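Local atomic coordinates of methionine gamma-lyase (PDB entry 1PFF), a protein that belongs to the pyridoxal-phosphate-dependent enzymes of the Cys/Met metabolism family and assembles from four chains. Residues I248-D253 and Q325-V330; K257-L262 and A285-A290. One frame throughout, in Å; residues are numbered along the deposited sequence.

Interaction 1: residues I248-D253 and Q325-V330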
ATOM      1  N   ILE A 248      21.516 -13.496 -20.869  1.00 14.42           N
ATOM      2  CA  ILE A 248      22.551 -13.742 -21.851  1.00 14.57           C
ATOM      3  C   ILE A 248      23.750 -12.905 -21.454  1.00 14.84           C
ATOM      4  O   ILE A 248      23.595 -11.806 -20.908  1.00 15.26           O
ATOM      5  CB  ILE A 248      22.093 -13.311 -23.269  1.00 14.12           C
ATOM      6  CG1 ILE A 248      20.882 -14.133 -23.729  1.00 14.37           C
ATOM      7  CG2 ILE A 248      23.251 -13.470 -24.284  1.00 15.47           C
ATOM      8  CD1 ILE A 248      20.197 -13.534 -24.954  1.00 14.28           C
ATOM      9  N   ALA A 249      24.938 -13.419 -21.722  1.00 14.61           N
ATOM     10  CA  ALA A 249      26.106 -12.559 -21.713  1.00 15.24           C
ATOM     11  C   ALA A 249      26.832 -12.745 -23.031  1.00 14.85           C
ATOM     12  O   ALA A 249      26.659 -13.756 -23.712  1.00 15.25           O
ATOM     13  CB  ALA A 249      27.007 -12.843 -20.514  1.00 14.50           C
ATOM     14  N   PHE A 250      27.606 -11.745 -23.421  1.00 14.85           N
ATOM     15  CA  PHE A 250      28.403 -11.854 -24.629  1.00 14.90           C
ATOM     16  C   PHE A 250      29.600 -10.931 -24.581  1.00 15.11           C
ATOM     17  O   PHE A 250      29.564  -9.875 -23.925  1.00 14.36           O
ATOM     18  CB  PHE A 250      27.569 -11.666 -25.915  1.00 14.88           C
ATOM     19  CG  PHE A 250      26.926 -10.317 -26.049  1.00 16.25           C
ATOM     20  CD1 PHE A 250      25.689 -10.056 -25.459  1.00 16.85           C
ATOM     21  CD2 PHE A 250      27.529  -9.316 -26.815  1.00 17.06           C
ATOM     22  CE1 PHE A 250      25.077  -8.795 -25.606  1.00 17.47           C
ATOM     23  CE2 PHE A 250      26.924  -8.054 -26.961  1.00 16.79           C
ATOM     24  CZ  PHE A 250      25.701  -7.803 -26.358  1.00 17.63           C
ATOM     25  N   ASP A 251      30.664 -11.364 -25.253  1.00 15.28           N
ATOM     26  CA  ASP A 251      31.848 -10.542 -25.440  1.00 15.80           C
ATOM     27  C   ASP A 251      31.739  -9.717 -26.706  1.00 16.00           C
ATOM     28  O   ASP A 251      31.328 -10.209 -27.765  1.00 15.90           O
ATOM     29  CB  ASP A 251      33.114 -11.397 -25.503  1.00 15.68           C
ATOM     30  CG  ASP A 251      33.461 -12.022 -24.176  1.00 16.95           C
ATOM     31  OD1 ASP A 251      33.046 -11.479 -23.123  1.00 17.66           O
ATOM     32  OD2 ASP A 251      34.137 -13.072 -24.096  1.00 18.54           O
ATOM     33  N   VAL A 252      32.089  -8.445 -26.576  1.00 16.29           N
ATOM     34  CA  VAL A 252      32.474  -7.657 -27.729  1.00 16.57           C
ATOM     35  C   VAL A 252      33.978  -7.392 -27.611  1.00 16.54           C
ATOM     36  O   VAL A 252      34.642  -7.807 -26.649  1.00 16.98           O
ATOM     37  CB  VAL A 252      31.686  -6.334 -27.883  1.00 16.39           C
ATOM     38  CG1 VAL A 252      30.202  -6.604 -28.198  1.00 16.81           C
ATOM     39  CG2 VAL A 252      31.854  -5.430 -26.653  1.00 17.04           C
ATOM     40  N   ASP A 253      34.760  -6.692 -28.869  1.00 20.36           N
ATOM     41  CA  ASP A 253      36.195  -6.482 -28.875  1.00 21.19           C
ATOM     42  C   ASP A 253      36.569  -5.275 -28.013  1.00 20.45           C
ATOM     43  O   ASP A 253      36.859  -4.203 -28.537  1.00 20.18           O
ATOM     44  CB  ASP A 253      36.657  -6.302 -30.312  1.00 21.57           C
ATOM     45  CG  ASP A 253      38.144  -6.456 -30.467  1.00 24.16           C
ATOM     46  OD1 ASP A 253      38.829  -6.817 -29.484  1.00 25.74           O
ATOM     47  OD2 ASP A 253      38.710  -6.237 -31.555  1.00 27.56           O
ATOM     48  N   GLN A 325      21.208  -2.465 -34.611  1.00 21.26           N
ATOM     49  CA  GLN A 325      21.603  -1.088 -34.880  1.00 21.29           C
ATOM     50  C   GLN A 325      22.828  -0.678 -34.050  1.00 21.14           C
ATOM     51  O   GLN A 325      23.771  -0.067 -34.577  1.00 20.60           O
ATOM     52  CB  GLN A 325      20.417  -0.147 -34.629  1.00 21.58           C
ATOM     53  CG  GLN A 325      20.719   1.334 -34.850  1.00 23.02           C
ATOM     54  CD  GLN A 325      21.338   2.005 -33.621  1.00 24.72           C
ATOM     55  OE1 GLN A 325      20.986   1.684 -32.485  1.00 25.62           O
ATOM     56  NE2 GLN A 325      22.253   2.932 -33.851  1.00 25.01           N
ATOM     57  N   ALA A 326      22.811  -1.028 -32.765  1.00 20.79           N
ATOM     58  CA  ALA A 326      23.906  -0.711 -31.845  1.00 21.01           C
ATOM     59  C   ALA A 326      25.204  -1.444 -32.202  1.00 21.21           C
ATOM     60  O   ALA A 326      26.278  -0.835 -32.278  1.00 20.98           O
ATOM     61  CB  ALA A 326      23.490  -1.024 -30.408  1.00 20.63           C
ATOM     62  N   LEU A 327      25.090  -2.752 -32.419  1.00 21.70           N
ATOM     63  CA  LEU A 327      26.238  -3.593 -32.732  1.00 22.44           C
ATOM     64  C   LEU A 327      26.858  -3.279 -34.093  1.00 22.87           C
ATOM     65  O   LEU A 327      28.078  -3.326 -34.228  1.00 23.05           O
ATOM     66  CB  LEU A 327      25.860  -5.074 -32.635  1.00 22.34           C
ATOM     67  CG  LEU A 327      25.533  -5.533 -31.210  1.00 22.60           C
ATOM     68  CD1 LEU A 327      24.631  -6.751 -31.235  1.00 23.01           C
ATOM     69  CD2 LEU A 327      26.800  -5.789 -30.383  1.00 21.64           C
ATOM     70  N   ASP A 328      26.028  -2.946 -35.086  1.00 23.55           N
ATOM     71  CA  ASP A 328      26.527  -2.587 -36.425  1.00 24.44           C
ATOM     72  C   ASP A 328      27.492  -1.398 -36.399  1.00 25.37           C
ATOM     73  O   ASP A 328      28.361  -1.293 -37.253  1.00 25.19           O
ATOM     74  CB  ASP A 328      25.379  -2.279 -37.398  1.00 24.19           C
ATOM     75  CG  ASP A 328      24.680  -3.532 -37.922  1.00 23.81           C
ATOM     76  OD1 ASP A 328      25.180  -4.658 -37.718  1.00 23.46           O
ATOM     77  OD2 ASP A 328      23.613  -3.479 -38.562  1.00 21.93           O
ATOM     78  N   LEU A 329      27.335  -0.511 -35.420  1.00 26.58           N
ATOM     79  CA  LEU A 329      28.178   0.681 -35.303  1.00 27.84           C
ATOM     80  C   LEU A 329      29.604   0.366 -34.868  1.00 28.74           C
ATOM     81  O   LEU A 329      30.515   1.173 -35.052  1.00 29.11           O
ATOM     82  CB  LEU A 329      27.563   1.674 -34.322  1.00 27.80           C
ATOM     83  CG  LEU A 329      26.284   2.401 -34.742  1.00 27.86           C
ATOM     84  CD1 LEU A 329      25.806   3.261 -33.593  1.00 28.75           C
ATOM     85  CD2 LEU A 329      26.470   3.246 -36.001  1.00 27.20           C
ATOM     86  N   VAL A 330      29.787  -0.812 -34.289  1.00 29.67           N
ATOM     87  CA  VAL A 330      31.068  -1.202 -33.717  1.00 30.75           C
ATOM     88  C   VAL A 330      31.805  -2.164 -34.665  1.00 31.45           C
ATOM     89  O   VAL A 330      32.893  -2.670 -34.364  1.00 31.65           O
ATOM     90  CB  VAL A 330      30.846  -1.697 -32.250  1.00 30.92           C
ATOM     91  CG1 VAL A 330      31.236  -3.151 -32.028  1.00 30.54           C
ATOM     92  CG2 VAL A 330      31.505  -0.741 -31.266  1.00 30.82           C
TER
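Leu327 overlaps two side chains of segment 248-253 with a single methyl group. Its CD2 lies 4.1 Å from CE2 of Phe250, and the same Leu327 CD2 is also 4.1 Å from CG1 of Val252, so one branch of the leucine bridges two residues. These sit two positions apart on the chain, with Asp251 between them, and their CB atoms both point toward the helix, as alternate residues of an extended chain do. The methyl meets the ring obliquely. Phe250 reaches it because its CG stands between the backbone N and the carbonyl carbon (chi1 62°), which sends the ring out from the strand. Val252 offers CG1, the methyl anti to its carbonyl carbon. Both separations are ordinary van der Waals distances, and the small buried surface, 107 Å² with both sides summed, indicates light contact between side-chain ends. All three residues are nonetheless buried, which shows that other parts of the fold complete the packing. Leu214 of helix 183-216 touches both Phe250 and Leu327, while helix 255-263 contributes Ala258 against Val252 and Val261 against Leu327. Within the sheet, Phe250 shares backbone hydrogen bonding with Ile307 of strand 306-310. The contact thus joins strand 247-251 to the C-terminal helix 316-328 in an apolar layer between the sheet and its helices.

Interaction 2: residues K257-L262 and A285-A290; sequences KAKKVL and ASMTHA
Helix 255-263 and the short helix 284-287 come nearest at Lys259 and Ser286, whose CA atoms are 8.7 Å apart, so the gap is spanned by side chains. Segment 257-262 is regular helix, as the backbone bond from Leu262 N to Ala258 O at 2.9 Å attests, whereas segment 285-290 leaves its helix after Met287. On the inner side, Leu262 CD1 lies 3.8 Å from Met287 SD, the two side chains passing at a slant. The thioether chain of Met287 is extended through chi2 (171°), which holds SD out toward Leu262; the chain then turns at chi3 (68°). Toward the outside, Lys259 follows a bent path, with chi2 at -95°, and lays its last carbon beside the serine hydroxyl: CE is 3.5 Å from Ser286 OG. The ammonium NZ of Lys259 is 3.6 Å from that same OG, a proximity that does not amount to a hydrogen bond. Ser286 OG instead has a weak hydrogen bond with the carbonyl of His283, just ahead of its helix. Leu270 of strand 269-270 touches both Leu262 and Met287, extending the apolar part of the contact. Chemically, then, the 132 Å² interface is graded: a buried leucine meets sulfur in its apolar part, while an exposed lysine lies across the outer part with its CE, meeting Ser286 by proximity without hydrogen bonding or charge pairing between the segments.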
ATOM      1  N   LYS A 257      34.399  -0.547 -27.156  1.00 19.07           N
ATOM      2  CA  LYS A 257      33.353  -1.044 -28.063  1.00 19.85           C
ATOM      3  C   LYS A 257      32.046  -1.337 -27.320  1.00 19.70           C
ATOM      4  O   LYS A 257      30.961  -1.035 -27.817  1.00 19.79           O
ATOM      5  CB  LYS A 257      33.840  -2.285 -28.821  1.00 20.08           C
ATOM      6  CG  LYS A 257      34.867  -1.965 -29.909  1.00 22.41           C
ATOM      7  CD  LYS A 257      34.910  -3.054 -30.982  1.00 26.07           C
ATOM      8  CE  LYS A 257      36.107  -2.898 -31.911  1.00 27.58           C
ATOM      9  NZ  LYS A 257      36.109  -1.588 -32.625  1.00 29.88           N
ATOM     10  N   ALA A 258      32.159  -1.917 -26.123  1.00 19.64           N
ATOM     11  CA  ALA A 258      30.997  -2.144 -25.265  1.00 19.73           C
ATOM     12  C   ALA A 258      30.278  -0.835 -24.926  1.00 20.13           C
ATOM     13  O   ALA A 258      29.064  -0.757 -25.037  1.00 20.05           O
ATOM     14  CB  ALA A 258      31.394  -2.900 -23.998  1.00 19.34           C
ATOM     15  N   LYS A 259      31.038   0.190 -24.543  1.00 20.49           N
ATOM     16  CA  LYS A 259      30.467   1.501 -24.216  1.00 21.37           C
ATOM     17  C   LYS A 259      29.698   2.104 -25.391  1.00 21.27           C
ATOM     18  O   LYS A 259      28.618   2.669 -25.205  1.00 21.28           O
ATOM     19  CB  LYS A 259      31.563   2.472 -23.764  1.00 21.81           C
ATOM     20  CG  LYS A 259      31.910   2.389 -22.274  1.00 24.27           C
ATOM     21  CD  LYS A 259      31.144   3.434 -21.452  1.00 28.76           C
ATOM     22  CE  LYS A 259      30.951   2.970 -20.005  1.00 30.16           C
ATOM     23  NZ  LYS A 259      29.512   2.908 -19.604  1.00 31.73           N
ATOM     24  N   LYS A 260      30.258   1.987 -26.596  1.00 21.07           N
ATOM     25  CA  LYS A 260      29.604   2.500 -27.805  1.00 21.11           C
ATOM     26  C   LYS A 260      28.301   1.760 -28.089  1.00 20.77           C
ATOM     27  O   LYS A 260      27.297   2.383 -28.422  1.00 20.20           O
ATOM     28  CB  LYS A 260      30.534   2.415 -29.023  1.00 21.75           C
ATOM     29  CG  LYS A 260      30.056   3.229 -30.234  1.00 23.08           C
ATOM     30  CD  LYS A 260      31.075   3.207 -31.371  1.00 26.88           C
ATOM     31  CE  LYS A 260      30.471   3.786 -32.657  1.00 29.71           C
ATOM     32  NZ  LYS A 260      31.531   4.244 -33.617  1.00 30.52           N
ATOM     33  N   VAL A 261      28.335   0.428 -27.971  1.00 20.48           N
ATOM     34  CA  VAL A 261      27.130  -0.390 -28.126  1.00 20.31           C
ATOM     35  C   VAL A 261      26.055   0.046 -27.124  1.00 20.47           C
ATOM     36  O   VAL A 261      24.927   0.356 -27.517  1.00 20.23           O
ATOM     37  CB  VAL A 261      27.430  -1.914 -28.011  1.00 19.95           C
ATOM     38  CG1 VAL A 261      26.130  -2.743 -27.869  1.00 19.23           C
ATOM     39  CG2 VAL A 261      28.227  -2.385 -29.213  1.00 19.28           C
ATOM     40  N   LEU A 262      26.419   0.097 -25.843  1.00 21.04           N
ATOM     41  CA  LEU A 262      25.461   0.431 -24.788  1.00 22.02           C
ATOM     42  C   LEU A 262      24.905   1.846 -24.930  1.00 22.48           C
ATOM     43  O   LEU A 262      23.756   2.101 -24.560  1.00 21.99           O
ATOM     44  CB  LEU A 262      26.058   0.228 -23.387  1.00 22.35           C
ATOM     45  CG  LEU A 262      26.330  -1.197 -22.868  1.00 23.96           C
ATOM     46  CD1 LEU A 262      26.039  -1.309 -21.371  1.00 24.88           C
ATOM     47  CD2 LEU A 262      25.578  -2.267 -23.639  1.00 24.45           C
ATOM     48  N   ALA A 285      32.023  -4.373 -15.775  1.00 23.20           N
ATOM     49  CA  ALA A 285      33.339  -3.836 -15.406  1.00 23.99           C
ATOM     50  C   ALA A 285      33.383  -2.310 -15.273  1.00 24.67           C
ATOM     51  O   ALA A 285      34.251  -1.765 -14.579  1.00 24.70           O
ATOM     52  CB  ALA A 285      34.404  -4.314 -16.368  1.00 23.78           C
ATOM     53  N   SER A 286      32.456  -1.626 -15.939  1.00 25.47           N
ATOM     54  CA  SER A 286      32.360  -0.171 -15.841  1.00 26.14           C
ATOM     55  C   SER A 286      31.141   0.297 -15.055  1.00 26.52           C
ATOM     56  O   SER A 286      31.148   1.403 -14.498  1.00 26.44           O
ATOM     57  CB  SER A 286      32.354   0.468 -17.233  1.00 26.26           C
ATOM     58  OG  SER A 286      31.122   0.234 -17.889  1.00 27.57           O
ATOM     59  N   MET A 287      30.103  -0.536 -14.996  1.00 26.81           N
ATOM     60  CA  MET A 287      28.829  -0.104 -14.417  1.00 27.59           C
ATOM     61  C   MET A 287      28.558  -0.584 -12.992  1.00 28.58           C
ATOM     62  O   MET A 287      27.963   0.148 -12.199  1.00 29.33           O
ATOM     63  CB  MET A 287      27.662  -0.444 -15.352  1.00 27.00           C
ATOM     64  CG  MET A 287      27.622   0.433 -16.589  1.00 26.14           C
ATOM     65  SD  MET A 287      26.431  -0.101 -17.831  1.00 24.36           S
ATOM     66  CE  MET A 287      24.855   0.215 -16.991  1.00 24.57           C
ATOM     67  N   THR A 288      28.984  -1.800 -12.662  1.00 29.48           N
ATOM     68  CA  THR A 288      28.714  -2.357 -11.336  1.00 30.38           C
ATOM     69  C   THR A 288      29.976  -2.687 -10.544  1.00 30.93           C
ATOM     70  O   THR A 288      29.987  -2.565  -9.319  1.00 31.15           O
ATOM     71  CB  THR A 288      27.826  -3.614 -11.432  1.00 30.30           C
ATOM     72  OG1 THR A 288      28.375  -4.510 -12.403  1.00 30.25           O
ATOM     73  CG2 THR A 288      26.446  -3.271 -11.994  1.00 30.45           C
ATOM     74  N   HIS A 289      31.026  -3.118 -11.236  1.00 31.46           N
ATOM     75  CA  HIS A 289      32.233  -3.601 -10.570  1.00 31.88           C
ATOM     76  C   HIS A 289      33.416  -2.660 -10.754  1.00 31.97           C
ATOM     77  O   HIS A 289      34.573  -3.052 -10.549  1.00 31.79           O
ATOM     78  CB  HIS A 289      32.579  -5.007 -11.062  1.00 32.09           C
ATOM     79  CG  HIS A 289      31.614  -6.058 -10.608  1.00 33.34           C
ATOM     80  ND1 HIS A 289      31.942  -7.010  -9.666  1.00 34.37           N
ATOM     81  CD2 HIS A 289      30.331  -6.301 -10.960  1.00 33.60           C
ATOM     82  CE1 HIS A 289      30.903  -7.799  -9.465  1.00 34.89           C
ATOM     83  NE2 HIS A 289      29.912  -7.389 -10.237  1.00 34.81           N
ATOM     84  N   ALA A 290      33.115  -1.417 -11.122  1.00 32.07           N
ATOM     85  CA  ALA A 290      34.132  -0.392 -11.354  1.00 32.39           C
ATOM     86  C   ALA A 290      35.082  -0.187 -10.164  1.00 32.67           C
ATOM     87  O   ALA A 290      36.246   0.170 -10.352  1.00 32.75           O
ATOM     88  CB  ALA A 290      33.473   0.928 -11.755  1.00 32.26           C
TER

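From the N terminus, strand 247-251 comes first and leads directly into helix 255-263, so the first segments of the two interactions are consecutive. Interaction 2 closes the shorter loop, with 22 residues between 257-262 and 285-290, including strands 269-270 and 280-282. Interaction 1 closes a longer one of 71 residues when the chain returns to the C-terminal helix 316-328; the shorter loop is nested inside it. Their centres are about 11 Å apart, and they touch directly, as at Val330 CG2 and Lys257 O, 3.5 Å apart. Helix 255-263 therefore lies between the C-terminal helix and the short helix 284-287, touching both.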